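Local coordinates for Acarbose/maltose binding protein GacH (PDB 3K01) that binds acarbose and an acarbose homolog as the solute receptor of an ABC transporter, and probably maltose as well, at residues A[247-251]-A[252-256]. Residues are numbered along the deposited sequence; the frame is centred on the assembly and turned at random.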
loop_
_atom_site.group_PDB
_atom_site.type_symbol
_atom_site.label_atom_id
_atom_site.label_comp_id
_atom_site.label_asym_id
_atom_site.label_seq_id
_atom_site.Cartn_x
_atom_site.Cartn_y
_atom_site.Cartn_z
ATOM N N ASN A 247 16.373 -10.915 7.025
ATOM C CA ASN A 247 17.343 -11.914 7.451
ATOM C C ASN A 247 16.792 -12.721 8.616
ATOM O O ASN A 247 16.987 -13.946 8.693
ATOM C CB ASN A 247 18.677 -11.262 7.863
ATOM C CG ASN A 247 19.418 -10.640 6.685
ATOM O OD1 ASN A 247 19.152 -10.943 5.541
ATOM N ND2 ASN A 247 20.327 -9.727 6.987
ATOM N N ALA A 248 16.116 -12.051 9.548
ATOM C CA ALA A 248 15.554 -12.738 10.712
ATOM C C ALA A 248 14.490 -13.736 10.275
ATOM O O ALA A 248 14.429 -14.873 10.812
ATOM C CB ALA A 248 14.967 -11.739 11.713
ATOM N N PHE A 249 13.625 -13.337 9.353
ATOM C CA PHE A 249 12.544 -14.224 8.972
ATOM C C PHE A 249 13.053 -15.366 8.081
ATOM O O PHE A 249 12.651 -16.530 8.250
ATOM C CB PHE A 249 11.437 -13.438 8.270
ATOM C CG PHE A 249 10.240 -14.254 7.928
ATOM C CD1 PHE A 249 9.312 -14.558 8.913
ATOM C CD2 PHE A 249 10.068 -14.779 6.666
ATOM C CE1 PHE A 249 8.180 -15.314 8.601
ATOM C CE2 PHE A 249 8.929 -15.559 6.368
ATOM C CZ PHE A 249 7.992 -15.829 7.339
ATOM N N LYS A 250 13.907 -15.049 7.117
ATOM C CA LYS A 250 14.452 -16.084 6.223
ATOM C C LYS A 250 15.247 -17.146 6.942
ATOM O O LYS A 250 15.265 -18.327 6.511
ATOM C CB LYS A 250 15.311 -15.445 5.143
ATOM C CG LYS A 250 14.439 -14.698 4.093
ATOM C CD LYS A 250 15.233 -13.719 3.243
ATOM C CE LYS A 250 16.233 -14.403 2.333
ATOM N NZ LYS A 250 16.989 -13.391 1.537
ATOM N N SER A 251 15.904 -16.753 8.021
ATOM C CA SER A 251 16.747 -17.671 8.778
ATOM C C SER A 251 16.014 -18.391 9.906
ATOM O O SER A 251 16.561 -19.327 10.491
ATOM C CB SER A 251 17.914 -16.913 9.400
ATOM O OG SER A 251 17.454 -16.038 10.416
ATOM N N GLY A 252 14.796 -17.977 10.251
ATOM C CA GLY A 252 14.106 -18.587 11.380
ATOM C C GLY A 252 14.499 -18.042 12.734
ATOM O O GLY A 252 14.081 -18.579 13.759
ATOM N N LYS A 253 15.259 -16.952 12.780
ATOM C CA LYS A 253 15.465 -16.255 14.042
ATOM C C LYS A 253 14.113 -15.799 14.625
ATOM O O LYS A 253 13.910 -15.772 15.841
ATOM C CB LYS A 253 16.389 -15.066 13.826
ATOM C CG LYS A 253 16.748 -14.351 15.101
ATOM C CD LYS A 253 17.758 -13.258 14.817
ATOM C CE LYS A 253 18.204 -12.623 16.121
ATOM N NZ LYS A 253 19.240 -11.584 15.914
ATOM N N VAL A 254 13.200 -15.411 13.733
ATOM C CA VAL A 254 11.802 -15.197 14.130
ATOM C C VAL A 254 10.895 -16.123 13.322
ATOM O O VAL A 254 11.277 -16.564 12.222
ATOM C CB VAL A 254 11.322 -13.730 13.921
ATOM C CG1 VAL A 254 12.175 -12.790 14.745
ATOM C CG2 VAL A 254 11.358 -13.333 12.458
ATOM N N ALA A 255 9.690 -16.344 13.839
ATOM C CA ALA A 255 8.706 -17.151 13.139
ATOM C C ALA A 255 7.725 -16.350 12.297
ATOM O O ALA A 255 7.003 -16.928 11.462
ATOM C CB ALA A 255 7.932 -17.991 14.139
ATOM N N MET A 256 7.657 -15.037 12.537
ATOM C CA MET A 256 6.643 -14.159 11.925
ATOM C C MET A 256 7.232 -12.812 11.635
ATOM O O MET A 256 8.117 -12.357 12.350
ATOM C CB MET A 256 5.458 -13.984 12.881
ATOM C CG MET A 256 4.721 -15.290 13.161
ATOM S SD MET A 256 3.305 -15.132 14.272
ATOM C CE MET A 256 4.175 -15.139 15.863
HETATM O O HOH W 1 11.005 -18.086 9.823
#
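The carbonyl oxygen of Phe249 is gripped twice where the chain leaves the helix: by the backbone N of Gly252, at 3.3 Å, and by a water 2.8 Å from Phe249 O. The same water lies within hydrogen-bonding distance of Val254 O and so bridges the two carbonyls, tying the last helical turn to the start of the next strand. Nearby, Val254 N reaches back to Ala248 O over 3.2 Å. Ser251 turns its hydroxyl back along the last turn: with OG between its own N and carbonyl carbon (chi1 68°), it donates to Asn247 O at 2.8 Å, an oxygen that also accepts from Ser251 N. Ser251 OG in turn accepts a weak bond from Lys253 N. Gly252, at positive phi, ends helix 241-251 in a Schellman motif and turns the chain into strand 254-259, which runs beside strand 180-183 in the large mixed sheet of this solute-binding protein. Val254 CG2 sits 4.0 Å from Ala248 CB and also leans on Phe249 CA. With CG anti to the backbone N of Phe249 (chi1 -176°), the ring brings CE1 to 3.5 Å from Ala255 O and sets its edge against the Met256 backbone, while the ring of Phe273 lies nearly parallel to it.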